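PDB 1G43: scaffolding protein, which probably binds crystalline cellulose through its family IIIa carbohydrate-binding domain, a calcium-containing beta-sandwich of the cellulosome scaffoldin. Local coordinates for residues T3-V8 with N30-P35; V8-G13 with I22-K27. One frame throughout, in Å; residues are numbered along the deposited sequence.

Interaction 1: residues T3-V8 with N30-P35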
ATOM      1  N   THR A   3      -1.579   0.717 -16.391  1.00 43.17           N
ATOM      2  CA  THR A   3      -0.854   1.620 -17.294  1.00 41.71           C
ATOM      3  C   THR A   3       0.684   1.497 -17.296  1.00 41.16           C
ATOM      4  O   THR A   3       1.346   1.955 -18.245  1.00 42.32           O
ATOM      5  CB  THR A   3      -1.245   3.082 -16.997  1.00 41.49           C
ATOM      6  OG1 THR A   3      -1.080   3.332 -15.590  1.00 41.57           O
ATOM      7  CG2 THR A   3      -2.698   3.343 -17.393  1.00 40.03           C
ATOM      8  N   GLY A   4       1.266   0.907 -16.262  1.00 38.75           N
ATOM      9  CA  GLY A   4       2.717   0.741 -16.256  1.00 37.59           C
ATOM     10  C   GLY A   4       3.515   2.029 -16.088  1.00 36.33           C
ATOM     11  O   GLY A   4       4.676   2.125 -16.492  1.00 36.07           O
ATOM     12  N   VAL A   5       2.866   3.024 -15.500  1.00 34.98           N
ATOM     13  CA  VAL A   5       3.470   4.310 -15.226  1.00 33.64           C
ATOM     14  C   VAL A   5       4.419   4.096 -14.061  1.00 32.25           C
ATOM     15  O   VAL A   5       5.377   4.847 -13.865  1.00 32.27           O
ATOM     16  CB  VAL A   5       2.365   5.311 -14.878  1.00 34.85           C
ATOM     17  CG1 VAL A   5       2.855   6.338 -13.863  1.00 35.34           C
ATOM     18  CG2 VAL A   5       1.915   6.012 -16.168  1.00 36.02           C
ATOM     19  N   VAL A   6       4.137   3.057 -13.279  1.00 31.76           N
ATOM     20  CA  VAL A   6       4.982   2.689 -12.136  1.00 30.31           C
ATOM     21  C   VAL A   6       5.029   1.176 -11.992  1.00 30.61           C
ATOM     22  O   VAL A   6       4.154   0.466 -12.471  1.00 30.90           O
ATOM     23  CB  VAL A   6       4.473   3.303 -10.804  1.00 29.62           C
ATOM     24  CG1 VAL A   6       4.368   4.790 -10.955  1.00 28.42           C
ATOM     25  CG2 VAL A   6       3.132   2.708 -10.399  1.00 28.60           C
ATOM     26  N   SER A   7       6.073   0.692 -11.348  1.00 30.35           N
ATOM     27  CA  SER A   7       6.239  -0.726 -11.094  1.00 30.09           C
ATOM     28  C   SER A   7       6.149  -0.814  -9.568  1.00 30.13           C
ATOM     29  O   SER A   7       6.583   0.112  -8.881  1.00 31.10           O
ATOM     30  CB  SER A   7       7.634  -1.146 -11.564  1.00 30.25           C
ATOM     31  OG  SER A   7       7.998  -2.448 -11.102  1.00 33.54           O
ATOM     32  N   VAL A   8       5.616  -1.897  -9.016  1.00 28.57           N
ATOM     33  CA  VAL A   8       5.550  -1.978  -7.549  1.00 29.07           C
ATOM     34  C   VAL A   8       5.955  -3.314  -6.921  1.00 27.34           C
ATOM     35  O   VAL A   8       5.591  -4.378  -7.415  1.00 29.61           O
ATOM     36  CB  VAL A   8       4.134  -1.649  -7.035  1.00 28.78           C
ATOM     37  CG1 VAL A   8       4.111  -1.767  -5.493  1.00 28.65           C
ATOM     38  CG2 VAL A   8       3.710  -0.257  -7.504  1.00 27.73           C
ATOM     39  N   ASN A  30       8.998   4.720 -10.373  1.00 28.85           N
ATOM     40  CA  ASN A  30       8.484   5.573 -11.441  1.00 28.50           C
ATOM     41  C   ASN A  30       9.101   5.070 -12.734  1.00 28.39           C
ATOM     42  O   ASN A  30      10.278   5.275 -12.992  1.00 28.81           O
ATOM     43  CB  ASN A  30       8.898   7.033 -11.176  1.00 28.34           C
ATOM     44  CG  ASN A  30       8.293   8.030 -12.179  1.00 29.26           C
ATOM     45  OD1 ASN A  30       7.783   7.661 -13.249  1.00 27.89           O
ATOM     46  ND2 ASN A  30       8.368   9.305 -11.834  1.00 30.56           N
ATOM     47  N   THR A  31       8.308   4.381 -13.539  1.00 29.79           N
ATOM     48  CA  THR A  31       8.802   3.867 -14.803  1.00 31.28           C
ATOM     49  C   THR A  31       8.145   4.588 -15.963  1.00 32.33           C
ATOM     50  O   THR A  31       8.219   4.144 -17.116  1.00 32.87           O
ATOM     51  CB  THR A  31       8.521   2.389 -14.943  1.00 30.55           C
ATOM     52  OG1 THR A  31       7.104   2.173 -14.930  1.00 29.95           O
ATOM     53  CG2 THR A  31       9.192   1.626 -13.819  1.00 31.50           C
ATOM     54  N   SER A  32       7.451   5.677 -15.662  1.00 33.04           N
ATOM     55  CA  SER A  32       6.839   6.455 -16.733  1.00 34.76           C
ATOM     56  C   SER A  32       8.060   7.286 -17.100  1.00 36.08           C
ATOM     57  O   SER A  32       9.091   7.211 -16.414  1.00 37.70           O
ATOM     58  CB  SER A  32       5.718   7.372 -16.215  1.00 32.30           C
ATOM     59  OG  SER A  32       6.265   8.522 -15.599  1.00 31.77           O
ATOM     60  N   GLY A  33       7.990   8.076 -18.147  1.00 36.06           N
ATOM     61  CA  GLY A  33       9.177   8.832 -18.457  1.00 39.38           C
ATOM     62  C   GLY A  33       9.088  10.283 -18.005  1.00 40.60           C
ATOM     63  O   GLY A  33       9.311  11.191 -18.818  1.00 42.24           O
ATOM     64  N   SER A  34       8.721  10.518 -16.744  1.00 39.34           N
ATOM     65  CA  SER A  34       8.635  11.892 -16.219  1.00 39.36           C
ATOM     66  C   SER A  34       8.184  11.883 -14.752  1.00 38.83           C
ATOM     67  O   SER A  34       7.461  10.976 -14.326  1.00 37.27           O
ATOM     68  CB  SER A  34       7.678  12.753 -17.052  1.00 39.32           C
ATOM     69  OG  SER A  34       6.353  12.281 -16.953  1.00 39.28           O
ATOM     70  N   PRO A  35       8.605  12.907 -13.976  1.00 38.71           N
ATOM     71  CA  PRO A  35       8.262  13.015 -12.556  1.00 37.69           C
ATOM     72  C   PRO A  35       6.814  12.734 -12.329  1.00 36.31           C
ATOM     73  O   PRO A  35       5.974  12.877 -13.236  1.00 33.67           O
ATOM     74  CB  PRO A  35       8.623  14.463 -12.191  1.00 38.94           C
ATOM     75  CG  PRO A  35       9.781  14.780 -13.147  1.00 39.11           C
ATOM     76  CD  PRO A  35       9.213  14.162 -14.457  1.00 39.02           C
TER
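Val5 and Thr31 meet through their backbones: Thr31 N donates to Val5 O at 3.0 Å, and the N-H...O angle of 138° makes this a bent bond, with the donor well above the carbonyl plane. Ser32 crowds the same carbonyl, its CB lying 3.5 Å from Val5 O. Beyond it the isopropyl group of Val5 straddles this CB, with CG1 at 3.8 Å and CG2 slightly farther, so two methyls close over one carbon; this is the tight part of the contact. Next along, Val6 forms an antiparallel non-hydrogen-bonded pair with Asn30, the residue before Thr31. These two are buried but less close, Val6 CG1 resting 4.2 Å from Asn30 CA.

The Asn30 side chain organises its own turn. With CG anti to the backbone N (chi1 -175°), OD1 reaches along the chain to accept from Ser32 N at 3.1 Å, an Asx turn, and from Ser32 OG at 2.9 Å; both donors lie in the carbonyl plane. The amide's other end, ND2, donates to Ser34 O, so both ends of the amide are held and its rotation is fixed.

Toward solvent the contact loosens. Thr31 and Gly4 are exposed there, and Thr31 OG1 gives Gly4 O only a weak hydrogen bond of 2.9 Å; its CG2 touches Ser7 CB at 3.9 Å.

Around this junction, Ile36 of strand 36-37 packs on Val5, Val6 and Asn30, and Asn30 ND2 also bonds to Leu106 O. Strand 153-155 runs beside residues 3-8, bonded by backbone at Thr3 and Gly4, with Ala155 touching Val6.

Interaction 2: residues V8-G13 with I22-K27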
ATOM      1  N   VAL A   8       5.616  -1.897  -9.016  1.00 28.57           N
ATOM      2  CA  VAL A   8       5.550  -1.978  -7.549  1.00 29.07           C
ATOM      3  C   VAL A   8       5.955  -3.314  -6.921  1.00 27.34           C
ATOM      4  O   VAL A   8       5.591  -4.378  -7.415  1.00 29.61           O
ATOM      5  CB  VAL A   8       4.134  -1.649  -7.035  1.00 28.78           C
ATOM      6  CG1 VAL A   8       4.111  -1.767  -5.493  1.00 28.65           C
ATOM      7  CG2 VAL A   8       3.710  -0.257  -7.504  1.00 27.73           C
ATOM      8  N   GLN A   9       6.723  -3.259  -5.848  1.00 26.23           N
ATOM      9  CA  GLN A   9       7.111  -4.468  -5.144  1.00 26.19           C
ATOM     10  C   GLN A   9       6.490  -4.436  -3.763  1.00 26.22           C
ATOM     11  O   GLN A   9       6.206  -3.358  -3.216  1.00 25.78           O
ATOM     12  CB  GLN A   9       8.618  -4.597  -5.052  1.00 27.24           C
ATOM     13  CG  GLN A   9       9.219  -5.227  -6.278  1.00 29.71           C
ATOM     14  CD  GLN A   9      10.695  -5.467  -6.115  1.00 32.14           C
ATOM     15  OE1 GLN A   9      11.475  -4.534  -5.884  1.00 34.12           O
ATOM     16  NE2 GLN A   9      11.093  -6.713  -6.216  1.00 32.00           N
ATOM     17  N   PHE A  10       6.302  -5.617  -3.186  1.00 24.61           N
ATOM     18  CA  PHE A  10       5.630  -5.735  -1.911  1.00 23.43           C
ATOM     19  C   PHE A  10       6.292  -6.739  -0.967  1.00 23.65           C
ATOM     20  O   PHE A  10       7.030  -7.603  -1.409  1.00 23.61           O
ATOM     21  CB  PHE A  10       4.187  -6.144  -2.220  1.00 22.11           C
ATOM     22  CG  PHE A  10       3.380  -6.544  -1.024  1.00 22.33           C
ATOM     23  CD1 PHE A  10       2.604  -5.622  -0.359  1.00 22.15           C
ATOM     24  CD2 PHE A  10       3.374  -7.853  -0.591  1.00 22.28           C
ATOM     25  CE1 PHE A  10       1.808  -5.998   0.743  1.00 23.83           C
ATOM     26  CE2 PHE A  10       2.602  -8.240   0.490  1.00 23.53           C
ATOM     27  CZ  PHE A  10       1.814  -7.314   1.162  1.00 24.29           C
ATOM     28  N   ASN A  11       6.034  -6.597   0.335  1.00 24.36           N
ATOM     29  CA  ASN A  11       6.539  -7.511   1.370  1.00 26.08           C
ATOM     30  C   ASN A  11       5.799  -7.181   2.662  1.00 26.78           C
ATOM     31  O   ASN A  11       5.310  -6.062   2.821  1.00 27.87           O
ATOM     32  CB  ASN A  11       8.087  -7.398   1.539  1.00 25.57           C
ATOM     33  CG  ASN A  11       8.541  -6.576   2.775  1.00 27.88           C
ATOM     34  OD1 ASN A  11       8.221  -6.893   3.928  1.00 28.35           O
ATOM     35  ND2 ASN A  11       9.332  -5.528   2.524  1.00 28.49           N
ATOM     36  N   ASN A  12       5.646  -8.160   3.545  1.00 26.66           N
ATOM     37  CA  ASN A  12       5.004  -7.935   4.835  1.00 27.09           C
ATOM     38  C   ASN A  12       5.833  -8.623   5.928  1.00 27.96           C
ATOM     39  O   ASN A  12       5.306  -9.074   6.942  1.00 29.18           O
ATOM     40  CB  ASN A  12       3.562  -8.467   4.849  1.00 25.35           C
ATOM     41  CG  ASN A  12       3.468  -9.892   4.363  1.00 25.07           C
ATOM     42  OD1 ASN A  12       4.461 -10.630   4.360  1.00 23.57           O
ATOM     43  ND2 ASN A  12       2.271 -10.296   3.957  1.00 22.80           N
ATOM     44  N   GLY A  13       7.142  -8.697   5.721  1.00 28.43           N
ATOM     45  CA  GLY A  13       8.005  -9.335   6.705  1.00 29.45           C
ATOM     46  C   GLY A  13       7.479 -10.703   7.094  1.00 29.53           C
ATOM     47  O   GLY A  13       7.566 -11.114   8.259  1.00 29.83           O
ATOM     48  N   ILE A  22      -1.404  -6.038  10.533  1.00 19.73           N
ATOM     49  CA  ILE A  22      -1.313  -6.364   9.132  1.00 19.33           C
ATOM     50  C   ILE A  22      -0.228  -5.414   8.638  1.00 21.28           C
ATOM     51  O   ILE A  22      -0.300  -4.198   8.872  1.00 21.93           O
ATOM     52  CB  ILE A  22      -2.676  -6.157   8.430  1.00 19.31           C
ATOM     53  CG1 ILE A  22      -3.699  -7.063   9.128  1.00 18.55           C
ATOM     54  CG2 ILE A  22      -2.557  -6.408   6.925  1.00 17.46           C
ATOM     55  CD1 ILE A  22      -4.983  -7.433   8.360  1.00 20.26           C
ATOM     56  N   TYR A  23       0.810  -5.959   8.015  1.00 21.68           N
ATOM     57  CA  TYR A  23       1.877  -5.119   7.500  1.00 21.83           C
ATOM     58  C   TYR A  23       1.676  -5.022   6.014  1.00 22.96           C
ATOM     59  O   TYR A  23       1.174  -5.962   5.429  1.00 23.84           O
ATOM     60  CB  TYR A  23       3.256  -5.722   7.777  1.00 23.06           C
ATOM     61  CG  TYR A  23       3.580  -5.854   9.251  1.00 25.23           C
ATOM     62  CD1 TYR A  23       2.998  -6.860  10.024  1.00 27.53           C
ATOM     63  CD2 TYR A  23       4.401  -4.933   9.882  1.00 26.41           C
ATOM     64  CE1 TYR A  23       3.223  -6.929  11.372  1.00 28.80           C
ATOM     65  CE2 TYR A  23       4.628  -4.998  11.226  1.00 27.18           C
ATOM     66  CZ  TYR A  23       4.037  -5.994  11.965  1.00 29.36           C
ATOM     67  OH  TYR A  23       4.253  -6.051  13.322  1.00 34.47           O
ATOM     68  N   ALA A  24       2.060  -3.887   5.421  1.00 21.12           N
ATOM     69  CA  ALA A  24       1.954  -3.651   3.991  1.00 20.69           C
ATOM     70  C   ALA A  24       3.089  -2.696   3.617  1.00 22.02           C
ATOM     71  O   ALA A  24       3.054  -1.513   3.963  1.00 23.52           O
ATOM     72  CB  ALA A  24       0.631  -3.037   3.660  1.00 18.24           C
ATOM     73  N   ARG A  25       4.104  -3.203   2.924  1.00 22.42           N
ATOM     74  CA  ARG A  25       5.233  -2.361   2.540  1.00 23.85           C
ATOM     75  C   ARG A  25       5.392  -2.354   1.046  1.00 23.40           C
ATOM     76  O   ARG A  25       5.372  -3.396   0.414  1.00 24.85           O
ATOM     77  CB  ARG A  25       6.496  -2.865   3.218  1.00 23.70           C
ATOM     78  CG  ARG A  25       6.329  -2.872   4.741  1.00 25.37           C
ATOM     79  CD  ARG A  25       7.306  -3.807   5.370  1.00 26.93           C
ATOM     80  NE  ARG A  25       7.236  -3.768   6.822  1.00 26.69           N
ATOM     81  CZ  ARG A  25       7.948  -4.567   7.608  1.00 26.05           C
ATOM     82  NH1 ARG A  25       8.772  -5.455   7.078  1.00 25.12           N
ATOM     83  NH2 ARG A  25       7.830  -4.477   8.919  1.00 26.25           N
ATOM     84  N   PHE A  26       5.564  -1.173   0.478  1.00 24.19           N
ATOM     85  CA  PHE A  26       5.689  -1.052  -0.964  1.00 23.58           C
ATOM     86  C   PHE A  26       6.932  -0.323  -1.417  1.00 24.53           C
ATOM     87  O   PHE A  26       7.368   0.635  -0.786  1.00 23.81           O
ATOM     88  CB  PHE A  26       4.504  -0.282  -1.549  1.00 22.30           C
ATOM     89  CG  PHE A  26       3.177  -0.679  -1.010  1.00 22.95           C
ATOM     90  CD1 PHE A  26       2.714  -0.159   0.195  1.00 22.94           C
ATOM     91  CD2 PHE A  26       2.365  -1.558  -1.713  1.00 22.25           C
ATOM     92  CE1 PHE A  26       1.449  -0.511   0.693  1.00 23.24           C
ATOM     93  CE2 PHE A  26       1.106  -1.917  -1.227  1.00 22.38           C
ATOM     94  CZ  PHE A  26       0.643  -1.395  -0.025  1.00 23.32           C
ATOM     95  N   LYS A  27       7.505  -0.786  -2.522  1.00 24.72           N
ATOM     96  CA  LYS A  27       8.641  -0.092  -3.118  1.00 25.68           C
ATOM     97  C   LYS A  27       8.074   0.255  -4.491  1.00 25.82           C
ATOM     98  O   LYS A  27       7.882  -0.610  -5.328  1.00 26.02           O
ATOM     99  CB  LYS A  27       9.874  -0.989  -3.228  1.00 28.06           C
ATOM    100  CG  LYS A  27      11.167  -0.159  -3.201  1.00 33.18           C
ATOM    101  CD  LYS A  27      12.411  -0.962  -3.578  1.00 36.58           C
ATOM    102  CE  LYS A  27      13.026  -1.628  -2.338  1.00 41.27           C
ATOM    103  NZ  LYS A  27      13.346  -0.619  -1.238  1.00 41.41           N
TER
HETATM  104  O   HOH W   1       0.297  -8.094   4.019  1.00 28.45           O
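The antiparallel beta hairpin of strands 6-11 and 18-30, part of the beta-sandwich, is closed here by two hydrogen-bonded pairs flanking one non-hydrogen-bonded pair. Gln9 and Lys27 exchange nearly straight bonds, Gln9 N to Lys27 O at 2.9 Å with an N-H...O angle of 165° and Lys27 N back to Gln9 O. Asn11 and Arg25 are held less firmly: the bond from Asn11 N to Arg25 O stretches to 3.3 Å and is more bent. Between them, the CA atoms of Phe10 and Phe26 each make a C-H...O contact, with Arg25 O and Gln9 O respectively.

On the face carrying both phenylalanines, the rings form an offset edge-to-face pair, centroids 6.0 Å apart and planes at 63°. The edge of Phe10 is turned to the face of Phe26, with Phe10 CD1 at 4.1 Å from Phe26 CE2. Having CG anti to the backbone N leans the Phe10 ring toward the C-terminal side of its strand, bringing CE1 near Ala24. Val8 CG1 comes in at the edge of the Phe26 ring. Leu43 packs on Phe26, and Trp143 meets Phe10.

On the opposite face, with Gln9 and Lys27, the extended Arg25 chain passes the Asn11 amide, its CD 3.5 Å from Asn11 OD1; the guanidinium and amide planes stand 78° apart. That same OD1 closes an Asx turn, accepting from Gly13 N at 2.8 Å. At the turn end, Asn12 ND2 bonds Thr135 O and OD1 accepts from Ala137 N, and a water accepts from Asn12 ND2 while donating to Tyr23 O at 2.7 Å.

Interactions 1 and 2 are successive stages of one pairing between strands 6-11 and 18-30, their centres 18 Å apart. Val8 belongs to both, and along the chain the 8-13/22-27 contact is nested inside the loop closed by 3-8/30-35. Ser7 bonds to Thr29 through the backbone, carrying the pairing across the interval between them. Burial changes along the way: interaction 2 lies about 7 Å from the centre of the chain and buries 497 Å², both segments summed, whereas interaction 1 lies about 16 Å out and buries 241 Å² on the same count. The calcium ion lies beyond the Asn12 end, about 12 Å from that side chain, and is bound by other residues, among them Asp50 and Asp127.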